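Local coordinates for glycosyl hydrolases family 2, sugar binding domain protein (Bacteroides uniformis str. 3978 T3 ii, PDB 6D1P) that probably hydrolyses beta-glucuronides as a gut-bacterial beta-glucuronidase of glycosyl hydrolase family 2, at residues S717-T722 and A735-E740; G742-D747 and N779-I784. All coordinates share one frame; numbering follows the deposited sequence.

Contact 1. Residues S717-T722 and A735-E740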
loop_
_atom_site.group_PDB
_atom_site.type_symbol
_atom_site.label_atom_id
_atom_site.label_comp_id
_atom_site.label_asym_id
_atom_site.label_seq_id
_atom_site.Cartn_x
_atom_site.Cartn_y
_atom_site.Cartn_z
ATOM N N SER A 717 36.777 3.925 -1.574
ATOM C CA SER A 717 37.026 5.093 -0.744
ATOM C C SER A 717 36.270 6.341 -1.194
ATOM O O SER A 717 35.999 7.205 -0.355
ATOM C CB SER A 717 38.539 5.374 -0.718
ATOM O OG SER A 717 38.871 6.701 -0.359
ATOM N N ARG A 718 35.898 6.467 -2.464
ATOM C CA ARG A 718 35.131 7.608 -2.932
ATOM C C ARG A 718 34.182 7.138 -4.018
ATOM O O ARG A 718 34.424 6.133 -4.691
ATOM C CB ARG A 718 36.011 8.734 -3.509
ATOM C CG ARG A 718 36.694 9.622 -2.501
ATOM C CD ARG A 718 36.488 11.097 -2.854
ATOM N NE ARG A 718 37.230 11.533 -4.035
ATOM C CZ ARG A 718 36.811 12.488 -4.864
ATOM N NH1 ARG A 718 35.651 13.100 -4.655
ATOM N NH2 ARG A 718 37.543 12.828 -5.914
ATOM N N ILE A 719 33.109 7.898 -4.201
ATOM C CA ILE A 719 32.170 7.671 -5.286
ATOM C C ILE A 719 32.259 8.857 -6.224
ATOM O O ILE A 719 32.150 10.004 -5.787
ATOM C CB ILE A 719 30.732 7.495 -4.770
ATOM C CG1 ILE A 719 30.690 6.474 -3.632
ATOM C CG2 ILE A 719 29.822 7.094 -5.908
ATOM C CD1 ILE A 719 29.342 6.376 -2.947
ATOM N N LEU A 720 32.461 8.584 -7.503
ATOM C CA LEU A 720 32.466 9.613 -8.525
ATOM C C LEU A 720 31.235 9.454 -9.397
ATOM O O LEU A 720 30.883 8.337 -9.789
ATOM C CB LEU A 720 33.714 9.533 -9.404
ATOM C CG LEU A 720 35.082 9.700 -8.749
ATOM C CD1 LEU A 720 36.160 9.718 -9.828
ATOM C CD2 LEU A 720 35.137 10.964 -7.912
ATOM N N LEU A 721 30.591 10.567 -9.712
ATOM C CA LEU A 721 29.477 10.575 -10.645
ATOM C C LEU A 721 29.893 11.237 -11.949
ATOM O O LEU A 721 30.609 12.243 -11.944
ATOM C CB LEU A 721 28.266 11.300 -10.044
ATOM C CG LEU A 721 27.514 10.447 -9.034
ATOM C CD1 LEU A 721 26.542 11.279 -8.139
ATOM C CD2 LEU A 721 26.785 9.340 -9.789
ATOM N N THR A 722 29.447 10.660 -13.062
ATOM C CA THR A 722 29.596 11.249 -14.381
ATOM C C THR A 722 28.301 11.007 -15.137
ATOM O O THR A 722 27.495 10.175 -14.733
ATOM C CB THR A 722 30.783 10.627 -15.131
ATOM O OG1 THR A 722 30.697 9.199 -15.030
ATOM C CG2 THR A 722 32.096 11.084 -14.514
ATOM N N ALA A 735 27.889 5.873 -11.314
ATOM C CA ALA A 735 28.671 5.946 -10.088
ATOM C C ALA A 735 29.879 5.027 -10.214
ATOM O O ALA A 735 29.764 3.897 -10.688
ATOM C CB ALA A 735 27.837 5.553 -8.864
ATOM N N GLU A 736 31.033 5.513 -9.780
ATOM C CA GLU A 736 32.284 4.779 -9.844
ATOM C C GLU A 736 32.871 4.704 -8.445
ATOM O O GLU A 736 33.015 5.733 -7.782
ATOM C CB GLU A 736 33.271 5.470 -10.803
ATOM C CG GLU A 736 34.466 4.609 -11.213
ATOM C CD GLU A 736 35.479 5.378 -12.048
ATOM O OE1 GLU A 736 35.896 6.474 -11.619
ATOM O OE2 GLU A 736 35.841 4.899 -13.149
ATOM N N LEU A 737 33.189 3.498 -7.989
ATOM C CA LEU A 737 33.915 3.337 -6.738
ATOM C C LEU A 737 35.408 3.388 -7.049
ATOM O O LEU A 737 35.883 2.654 -7.926
ATOM C CB LEU A 737 33.539 2.015 -6.070
ATOM C CG LEU A 737 32.053 1.909 -5.711
ATOM C CD1 LEU A 737 31.665 0.530 -5.235
ATOM C CD2 LEU A 737 31.707 2.943 -4.641
ATOM N N ILE A 738 36.141 4.272 -6.366
ATOM C CA ILE A 738 37.583 4.398 -6.567
ATOM C C ILE A 738 38.285 4.271 -5.221
ATOM O O ILE A 738 37.682 4.457 -4.166
ATOM C CB ILE A 738 37.995 5.727 -7.247
ATOM C CG1 ILE A 738 37.708 6.898 -6.304
ATOM C CG2 ILE A 738 37.297 5.891 -8.586
ATOM C CD1 ILE A 738 38.355 8.186 -6.734
ATOM N N ASP A 739 39.576 3.930 -5.265
ATOM C CA ASP A 739 40.374 3.819 -4.052
ATOM C C ASP A 739 40.937 5.184 -3.661
ATOM O O ASP A 739 40.713 6.194 -4.328
ATOM C CB ASP A 739 41.497 2.770 -4.192
ATOM C CG ASP A 739 42.574 3.124 -5.277
ATOM O OD1 ASP A 739 42.643 4.265 -5.804
ATOM O OD2 ASP A 739 43.340 2.198 -5.669
ATOM N N GLU A 740 41.744 5.195 -2.608
ATOM C CA GLU A 740 42.277 6.453 -2.106
ATOM C C GLU A 740 43.366 7.055 -3.000
ATOM O O GLU A 740 43.886 8.127 -2.672
ATOM C CB GLU A 740 42.827 6.268 -0.689
ATOM C CG GLU A 740 43.912 5.181 -0.591
ATOM C CD GLU A 740 44.764 5.267 0.655
ATOM O OE1 GLU A 740 45.246 6.383 0.944
ATOM O OE2 GLU A 740 44.963 4.230 1.335
#

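Contact 2. Residues G742-D747 and N779-I784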
loop_
_atom_site.group_PDB
_atom_site.type_symbol
_atom_site.label_atom_id
_atom_site.label_comp_id
_atom_site.label_asym_id
_atom_site.label_seq_id
_atom_site.Cartn_x
_atom_site.Cartn_y
_atom_site.Cartn_z
ATOM N N GLY A 742 42.646 7.048 -6.447
ATOM C CA GLY A 742 41.889 7.303 -7.652
ATOM C C GLY A 742 41.765 6.136 -8.601
ATOM O O GLY A 742 41.353 6.334 -9.751
ATOM N N ILE A 743 42.101 4.929 -8.166
ATOM C CA ILE A 743 42.034 3.754 -9.028
ATOM C C ILE A 743 40.660 3.107 -8.880
ATOM O O ILE A 743 40.199 2.850 -7.758
ATOM C CB ILE A 743 43.158 2.758 -8.689
ATOM C CG1 ILE A 743 44.514 3.472 -8.654
ATOM C CG2 ILE A 743 43.173 1.617 -9.696
ATOM C CD1 ILE A 743 44.807 4.285 -9.912
ATOM N N ARG A 744 40.002 2.852 -10.012
ATOM C CA ARG A 744 38.731 2.138 -9.987
ATOM C C ARG A 744 38.892 0.791 -9.281
ATOM O O ARG A 744 39.855 0.053 -9.517
ATOM C CB ARG A 744 38.197 1.933 -11.416
ATOM C CG ARG A 744 36.778 1.301 -11.450
ATOM C CD ARG A 744 36.185 1.149 -12.868
ATOM N NE ARG A 744 35.845 2.437 -13.463
ATOM C CZ ARG A 744 35.185 2.607 -14.607
ATOM N NH1 ARG A 744 34.772 1.562 -15.321
ATOM N NH2 ARG A 744 34.927 3.841 -15.031
ATOM N N CYS A 745 37.951 0.478 -8.394
ATOM C CA CYS A 745 37.948 -0.806 -7.697
ATOM C C CYS A 745 37.195 -1.802 -8.563
ATOM O O CYS A 745 35.967 -1.877 -8.516
ATOM C CB CYS A 745 37.310 -0.671 -6.325
ATOM S SG CYS A 745 37.941 0.695 -5.380
ATOM N N LEU A 746 37.927 -2.592 -9.338
ATOM C CA LEU A 746 37.324 -3.360 -10.417
ATOM C C LEU A 746 36.659 -4.645 -9.943
ATOM O O LEU A 746 36.030 -5.340 -10.751
ATOM C CB LEU A 746 38.380 -3.662 -11.483
ATOM C CG LEU A 746 38.780 -2.457 -12.343
ATOM C CD1 LEU A 746 40.016 -2.751 -13.200
ATOM C CD2 LEU A 746 37.612 -2.039 -13.230
ATOM N N ASP A 747 36.766 -4.982 -8.660
ATOM C CA ASP A 747 36.038 -6.121 -8.118
ATOM C C ASP A 747 35.101 -5.691 -6.994
ATOM O O ASP A 747 34.703 -6.525 -6.168
ATOM C CB ASP A 747 37.012 -7.203 -7.642
ATOM C CG ASP A 747 37.886 -6.725 -6.502
ATOM O OD1 ASP A 747 38.568 -7.555 -5.870
ATOM O OD2 ASP A 747 37.875 -5.506 -6.229
ATOM N N ASN A 779 31.814 -4.420 -11.220
ATOM C CA ASN A 779 33.223 -4.032 -11.341
ATOM C C ASN A 779 33.420 -2.555 -10.987
ATOM O O ASN A 779 34.014 -1.782 -11.740
ATOM C CB ASN A 779 33.764 -4.356 -12.742
ATOM C CG ASN A 779 33.625 -5.831 -13.081
ATOM O OD1 ASN A 779 32.867 -6.209 -13.976
ATOM N ND2 ASN A 779 34.345 -6.677 -12.348
ATOM N N GLY A 780 32.911 -2.170 -9.814
ATOM C CA GLY A 780 33.082 -0.825 -9.295
ATOM C C GLY A 780 32.176 0.221 -9.902
ATOM O O GLY A 780 32.452 1.418 -9.783
ATOM N N ARG A 781 31.075 -0.196 -10.511
ATOM C CA ARG A 781 30.296 0.655 -11.388
ATOM C C ARG A 781 28.807 0.378 -11.193
ATOM O O ARG A 781 28.394 -0.778 -11.077
ATOM C CB ARG A 781 30.749 0.378 -12.813
ATOM C CG ARG A 781 30.021 1.034 -13.934
ATOM C CD ARG A 781 30.875 0.846 -15.199
ATOM N NE ARG A 781 30.224 1.383 -16.389
ATOM C CZ ARG A 781 29.746 0.638 -17.378
ATOM N NH1 ARG A 781 29.863 -0.681 -17.328
ATOM N NH2 ARG A 781 29.160 1.216 -18.424
ATOM N N ALA A 782 28.007 1.439 -11.135
ATOM C CA ALA A 782 26.559 1.296 -11.156
ATOM C C ALA A 782 25.972 2.531 -11.817
ATOM O O ALA A 782 26.484 3.640 -11.658
ATOM C CB ALA A 782 25.969 1.101 -9.751
ATOM N N SER A 783 24.882 2.330 -12.550
ATOM C CA SER A 783 24.360 3.356 -13.437
ATOM C C SER A 783 22.849 3.385 -13.364
ATOM O O SER A 783 22.211 2.360 -13.168
ATOM C CB SER A 783 24.781 3.110 -14.896
ATOM O OG SER A 783 26.176 3.233 -14.998
ATOM N N ILE A 784 22.279 4.557 -13.606
ATOM C CA ILE A 784 20.835 4.702 -13.622
ATOM C C ILE A 784 20.454 5.735 -14.669
ATOM O O ILE A 784 21.161 6.728 -14.860
ATOM C CB ILE A 784 20.305 5.084 -12.223
ATOM C CG1 ILE A 784 18.775 5.098 -12.219
ATOM C CG2 ILE A 784 20.934 6.383 -11.763
ATOM C CD1 ILE A 784 18.165 4.948 -10.856
HETATM O O HOH W 1 34.235 -1.164 -14.619
#

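Contact 1. Residues S717-T722 and A735-E740
Ile738 meets Arg718 and Leu720 together on one face of this antiparallel pair of strands. Its CG1 sits between its own backbone N and carbonyl carbon (chi1 67°), which swings the ethyl arm toward the other strand: CG1 of Ile738 lies 3.8 Å from CB of Arg718, and CD1 of Ile738 reaches CD1 of Leu720 at 4.1 Å, the two side chains crossing at about a right angle. Arg718, bent at chi2 and chi3, leans forward along its own strand, so that CD2 of Leu720 lies over one face of the guanidinium, offset toward the rim. Beside Leu720, pointing the same way, runs the extended chain of Glu736; its OE1 stands 3.7 Å from CD1 of Leu720, while OE2 is engaged by the salt bridge to Arg744.

On the other face Ile719, Leu721, Ala735 and Leu737 are all apolar. CG1 of Ile719 touches CD2 of Leu737 at 3.8 Å, these side chains lying side by side, and the methyl of Ala735 touches both CG2 of Ile719 and CD2 of Leu721. Ala797 and Ala807, from strands 793-799 and 807-811, pack against this face.

Between the faces, the N-H groups of Leu720 and Glu736 bond to each other's carbonyls, and Ile738 N gives a nearly straight bond to Arg718 O (3.0 Å, 166°). At the far end Ile738 O accepts twice, from Ser717 N at 2.8 Å and from Arg718 N at 3.2 Å. Two residues thus oppose one: a classic beta bulge at the open end of the beta hairpin formed by strands 718-723 and 730-738.

Contact 2. Residues G742-D747 and N779-I784
Asn779 grips the loop at Leu746 through its side-chain amide. CB already lies 3.2 Å from Leu746 O; CG, anti to its own carbonyl carbon (chi1 -58°), keeps close to the same oxygen, and ND2 ends the approach with a hydrogen bond of 2.7 Å to Leu746 O. The bond is nearly straight at the hydrogen (162°); Leu746 O lies in the amide plane, and ND2 meets it almost in line with the Leu746 C=O. The other branch, OD1, takes the backbone N-H of His522, which fixes the amide's rotation. With an alanine here, Leu746 O and the N-H of His522 would probably both lose their partner. The segment 779-784 turns here into strand 781-787, the edge strand of a three-stranded antiparallel sheet, and the loop 742-747 runs past its start. Gly780 brings CA to 3.2 Å from Cys745 O, where a side chain would clash with that oxygen. Arg744 passes CD over Asn779 O at 3.8 Å, and a water joins Arg744 NH1 to the same oxygen. Arg744, already engaged by Glu736, brings NH1 to 4.0 Å from CD of Arg781; the guanidinium planes, 4° apart, do not stack, and Gln734 bonds Arg781 NE.

How the contacts relate
The centres of contacts 1 and 2 are only about 7 Å apart; the hairpin of contact 1 is complete before the loop of contact 2 begins. Both reach one antiparallel sheet, ordered 718-723, 730-738, 781-787, with the middle strand shared between its neighbours. Ala735 N probably bonds to Ala782 O across the second seam, and Cys745 SG packs on the backbone at Ile738 and Asp739. The loop therefore lies against the strand it has just left, while strand 781-787, the third of the sheet, comes back some thirty residues later. Together they build part of the C-terminal beta domain, over 30 Å from the chain's centre, yet tied through Asn779 to His522 in the TIM barrel region.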